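Local coordinates for protein isomaltodextranase (Arthrobacter globiformis, PDB 5AWO) that hydrolyses (1->6)-alpha-D-glucosidic linkages in polysaccharides, removing successive isomaltose units from the non-reducing chain ends, at residues T393-G398 with V407-R412; V418-D423 with A453-H458. One frame throughout, in Å; residues are numbered along the deposited sequence.

Both contacts belong to the alpha-galactosidase-type C-terminal beta-sandwich region, which a carbohydrate-binding module follows in this chain of a family 27 glycoside hydrolase. They lie away from the annotated catalytic residues. Contact 1 is a hairpin in the larger antiparallel sheet. Contact 2 pairs two strands of a small second sheet, and strand 418-423 follows strand 405-410 directly in the chain. The centres of the contacts are about 9 Å apart. A salt bridge joins them, with Glu394 OE1 2.8 Å from Lys420 NZ. Asn411 ND2 probably also donates a hydrogen bond to Leu455 O, at 2.9 Å. Apart from these polar links, Leu409 packs against Ile422, an apolar contact between the two sheets.

Contact 1 of 2, residues T393-G398 with V407-R412; sequences TERWAG and VALFNR
Arg412 meets the start of segment 393-398 at two points. Its NH1 donates to Thr393 OG1 at 2.9 Å, and the hydroxyl oxygen lies near the guanidinium plane, at its edge. Its backbone N donates an almost straight bond to Glu394 OE2 (2.8 Å, 170°). The two side chains are not salt-bridged, and their charged planes stand nearly perpendicular. Glu394 stretches out beyond CG, with CG beside the backbone N (chi1 -67°), and this carries its carboxylate past the Phe410 carbonyl to the backbone N of Arg412. A water donates to both Glu394 OE2 and Asn411 OD1.

Behind this end the chains form an antiparallel hairpin. Trp396 and Ala408 are its hydrogen-bonded pair: Trp396 N to Ala408 O and Ala408 N to Trp396 O both measure 2.9 Å. Phe410 N adds a bond to Glu394 O. On the face of Trp396 and Ala408, Trp396 CD1 touches Phe410 CE2 at 3.8 Å, the ring planes almost perpendicular. Trp396 NE1 donates to Thr393 O (2.9 Å), which lies in the indole plane, while the N-H comes from above the carbonyl plane. This bond ties the indole to the chain corner.

Further out, Ser279 and Gln283 bind Arg412 NE and NH2, and helix 295-302 packs on Trp396 and Thr393. With an alanine here, Thr393 OG1, Ser279 and Gln283 would probably lose the guanidinium that links them, while the backbone bond to Glu394 could persist. The carboxylate of Glu394 takes a backbone N-H and a water at OE2 and the ammonium of Lys420 at OE1, which would be expected to favour its charged form.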
# COMPACT_ATOMS: atom_id res chain seq x y z
N THR A 393 -6.64 -9.12 13.95
CA THR A 393 -6.26 -7.71 13.87
C THR A 393 -5.13 -7.33 14.83
O THR A 393 -4.51 -6.29 14.63
CB THR A 393 -7.44 -6.75 14.17
OG1 THR A 393 -7.86 -6.89 15.54
CG2 THR A 393 -8.60 -6.98 13.23
N GLU A 394 -4.84 -8.16 15.84
CA GLU A 394 -3.96 -7.80 16.93
C GLU A 394 -2.58 -8.46 16.89
O GLU A 394 -1.77 -8.22 17.75
CB GLU A 394 -4.64 -8.10 18.25
CG GLU A 394 -5.84 -7.21 18.51
CD GLU A 394 -6.52 -7.59 19.79
OE1 GLU A 394 -7.03 -8.74 19.92
OE2 GLU A 394 -6.57 -6.73 20.71
N ARG A 395 -2.33 -9.32 15.90
CA ARG A 395 -1.02 -9.97 15.76
C ARG A 395 -0.61 -9.94 14.30
O ARG A 395 -1.32 -10.52 13.43
CB ARG A 395 -1.08 -11.41 16.27
CG ARG A 395 -1.37 -11.49 17.76
CD ARG A 395 -1.30 -12.92 18.30
NE ARG A 395 -2.45 -13.67 17.81
CZ ARG A 395 -2.52 -14.99 17.71
NH1 ARG A 395 -1.51 -15.79 18.06
NH2 ARG A 395 -3.65 -15.53 17.27
N TRP A 396 0.52 -9.31 14.04
CA TRP A 396 1.01 -9.03 12.67
C TRP A 396 2.44 -9.52 12.50
O TRP A 396 3.24 -9.44 13.43
CB TRP A 396 0.99 -7.52 12.42
CG TRP A 396 -0.39 -6.99 12.18
CD1 TRP A 396 -1.39 -6.81 13.09
CD2 TRP A 396 -0.92 -6.62 10.91
NE1 TRP A 396 -2.52 -6.35 12.46
CE2 TRP A 396 -2.26 -6.24 11.12
CE3 TRP A 396 -0.40 -6.59 9.61
CZ2 TRP A 396 -3.09 -5.83 10.07
CZ3 TRP A 396 -1.21 -6.19 8.58
CH2 TRP A 396 -2.54 -5.81 8.82
N ALA A 397 2.75 -10.03 11.31
CA ALA A 397 4.14 -10.35 10.99
C ALA A 397 4.39 -10.19 9.51
O ALA A 397 3.49 -10.41 8.69
CB ALA A 397 4.50 -11.78 11.39
N GLY A 398 5.60 -9.77 9.18
CA GLY A 398 6.03 -9.75 7.80
C GLY A 398 7.51 -10.03 7.72
O GLY A 398 8.25 -9.82 8.68
N VAL A 407 7.64 -8.34 13.76
CA VAL A 407 6.51 -8.94 14.44
C VAL A 407 5.91 -7.89 15.38
O VAL A 407 6.63 -7.30 16.19
CB VAL A 407 6.94 -10.20 15.25
CG1 VAL A 407 5.78 -10.77 16.05
CG2 VAL A 407 7.57 -11.24 14.32
N ALA A 408 4.59 -7.66 15.27
CA ALA A 408 3.91 -6.63 16.10
C ALA A 408 2.70 -7.22 16.79
O ALA A 408 1.93 -7.98 16.21
CB ALA A 408 3.53 -5.45 15.25
N LEU A 409 2.57 -6.90 18.09
CA LEU A 409 1.54 -7.44 18.95
C LEU A 409 0.77 -6.25 19.55
O LEU A 409 1.39 -5.27 19.97
CB LEU A 409 2.16 -8.26 20.06
CG LEU A 409 3.12 -9.37 19.66
CD1 LEU A 409 3.82 -9.96 20.87
CD2 LEU A 409 2.45 -10.46 18.87
N PHE A 410 -0.57 -6.35 19.56
CA PHE A 410 -1.44 -5.24 19.93
C PHE A 410 -2.48 -5.71 20.94
O PHE A 410 -2.96 -6.82 20.86
CB PHE A 410 -2.16 -4.68 18.70
CG PHE A 410 -1.24 -4.14 17.65
CD1 PHE A 410 -0.85 -2.82 17.67
CD2 PHE A 410 -0.80 -4.95 16.62
CE1 PHE A 410 0.04 -2.32 16.74
CE2 PHE A 410 0.03 -4.43 15.65
CZ PHE A 410 0.46 -3.12 15.70
N ASN A 411 -2.85 -4.81 21.84
CA ASN A 411 -4.00 -5.03 22.74
C ASN A 411 -5.03 -3.93 22.59
O ASN A 411 -4.87 -2.85 23.16
CB ASN A 411 -3.57 -5.16 24.20
CG ASN A 411 -4.75 -5.35 25.12
OD1 ASN A 411 -5.86 -5.68 24.67
ND2 ASN A 411 -4.53 -5.19 26.41
N ARG A 412 -6.10 -4.25 21.86
CA ARG A 412 -7.18 -3.31 21.61
C ARG A 412 -8.25 -3.27 22.71
O ARG A 412 -9.21 -2.49 22.61
CB ARG A 412 -7.78 -3.60 20.24
CG ARG A 412 -6.81 -3.45 19.08
CD ARG A 412 -7.39 -3.91 17.76
NE ARG A 412 -8.51 -3.05 17.36
CZ ARG A 412 -9.54 -3.43 16.63
NH1 ARG A 412 -9.62 -4.65 16.12
NH2 ARG A 412 -10.52 -2.56 16.44
O HOH W 1 -6.81 -7.86 23.19

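Contact 2 of 2, residues V418-D423 with A453-H458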
# COMPACT_ATOMS: atom_id res chain seq x y z
N VAL A 418 -3.75 -8.03 28.34
CA VAL A 418 -3.91 -9.24 27.54
C VAL A 418 -2.56 -9.68 26.98
O VAL A 418 -1.78 -8.85 26.48
CB VAL A 418 -4.90 -8.99 26.38
CG1 VAL A 418 -5.05 -10.22 25.49
CG2 VAL A 418 -6.25 -8.54 26.92
N THR A 419 -2.29 -10.97 27.07
CA THR A 419 -1.09 -11.55 26.54
C THR A 419 -1.30 -11.89 25.06
O THR A 419 -2.31 -12.51 24.70
CB THR A 419 -0.69 -12.82 27.30
OG1 THR A 419 -0.38 -12.44 28.64
CG2 THR A 419 0.51 -13.53 26.63
N LYS A 420 -0.35 -11.48 24.23
CA LYS A 420 -0.33 -11.80 22.82
C LYS A 420 0.99 -12.47 22.48
O LYS A 420 2.04 -12.06 23.00
CB LYS A 420 -0.46 -10.53 21.97
CG LYS A 420 -1.74 -9.75 22.18
CD LYS A 420 -2.97 -10.51 21.74
CE LYS A 420 -4.23 -9.68 21.85
NZ LYS A 420 -5.48 -10.45 21.57
N THR A 421 0.94 -13.47 21.59
CA THR A 421 2.12 -14.28 21.28
C THR A 421 2.10 -14.66 19.80
O THR A 421 1.04 -14.97 19.24
CB THR A 421 2.13 -15.56 22.13
OG1 THR A 421 2.23 -15.21 23.51
CG2 THR A 421 3.27 -16.47 21.77
N ILE A 422 3.28 -14.62 19.20
CA ILE A 422 3.52 -15.19 17.88
C ILE A 422 4.62 -16.24 18.04
O ILE A 422 5.72 -15.96 18.49
CB ILE A 422 3.89 -14.11 16.84
CG1 ILE A 422 2.61 -13.39 16.36
CG2 ILE A 422 4.61 -14.70 15.62
CD1 ILE A 422 1.71 -14.23 15.52
N ASP A 423 4.27 -17.46 17.64
CA ASP A 423 5.18 -18.60 17.73
C ASP A 423 5.84 -18.81 16.38
O ASP A 423 5.15 -18.84 15.33
CB ASP A 423 4.38 -19.83 18.13
CG ASP A 423 5.29 -21.01 18.42
OD1 ASP A 423 5.74 -21.70 17.47
OD2 ASP A 423 5.57 -21.22 19.61
N ALA A 453 4.12 -10.71 24.66
CA ALA A 453 4.03 -9.54 25.52
C ALA A 453 2.73 -9.55 26.27
O ALA A 453 1.68 -9.92 25.71
CB ALA A 453 4.13 -8.27 24.70
N ALA A 454 2.79 -9.14 27.53
CA ALA A 454 1.62 -8.91 28.35
C ALA A 454 1.34 -7.43 28.26
O ALA A 454 2.02 -6.60 28.84
CB ALA A 454 1.89 -9.32 29.80
N LEU A 455 0.33 -7.08 27.46
CA LEU A 455 0.12 -5.72 27.06
C LEU A 455 -0.99 -5.03 27.81
O LEU A 455 -2.10 -5.55 27.90
CB LEU A 455 -0.24 -5.72 25.58
CG LEU A 455 0.84 -6.20 24.61
CD1 LEU A 455 0.30 -6.44 23.22
CD2 LEU A 455 1.96 -5.19 24.57
N ALA A 456 -0.69 -3.85 28.31
CA ALA A 456 -1.68 -2.99 28.89
C ALA A 456 -2.72 -2.59 27.84
O ALA A 456 -2.46 -2.67 26.63
CB ALA A 456 -0.98 -1.76 29.46
N PRO A 457 -3.90 -2.17 28.29
CA PRO A 457 -4.90 -1.69 27.34
C PRO A 457 -4.35 -0.63 26.39
O PRO A 457 -3.73 0.34 26.82
CB PRO A 457 -5.99 -1.10 28.24
CG PRO A 457 -5.79 -1.71 29.57
CD PRO A 457 -4.36 -2.11 29.69
N HIS A 458 -4.58 -0.85 25.10
CA HIS A 458 -4.15 0.03 23.99
C HIS A 458 -2.64 -0.01 23.75
O HIS A 458 -2.17 0.74 22.88
CB HIS A 458 -4.57 1.48 24.20
CG HIS A 458 -6.06 1.67 24.24
ND1 HIS A 458 -6.63 2.92 24.32
CD2 HIS A 458 -7.09 0.79 24.23
CE1 HIS A 458 -7.93 2.81 24.33
NE2 HIS A 458 -8.24 1.53 24.27
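Leu455 and Lys420 both set CG beside the backbone N (chi1 -65° and -61°), and Lys420 bends again at chi2. These turns bring Leu455 CD1 against Lys420 CG at 4.0 Å. The two side chains cross at about a right angle. The aliphatic root of the lysine makes this apolar contact, while its ammonium runs on to Glu394. Leu455 CB also lies 3.6 Å from Val418 O.

Four backbone hydrogen bonds join the antiparallel strands. Val418 and Leu455 exchange one pair, Lys420 and Ala453 the other. Lys420 N meets Ala453 O at 3.0 Å, and the return bond from Ala453 N to Lys420 O has the same length. Both run nearly along the C=O axis. Leu455 N instead approaches Val418 O from well above the carbonyl plane, at 2.9 Å. Thr419 and Ala454 form the non-hydrogen-bonded pair between them, on the more exposed face. There Thr419 OG1 lies 4.0 Å from Ala454 CB, and Thr419 CA makes a CA-H...O contact with Ala453 O.

Beyond Lys420 the 418-423 strand continues beside strand 450-455, where Ile422 bonds to Ala451 through the backbone. Lys420, Ile422 and Leu455 pack on Leu409 of strand 405-410, so this two-stranded sheet faces the larger sheet of the sandwich. After Leu455 the chain leaves the pairing. His458 stacks on Trp275 of helix 274-279, and its ND1 hydrogen-bonds Glu328 of helix 326-339.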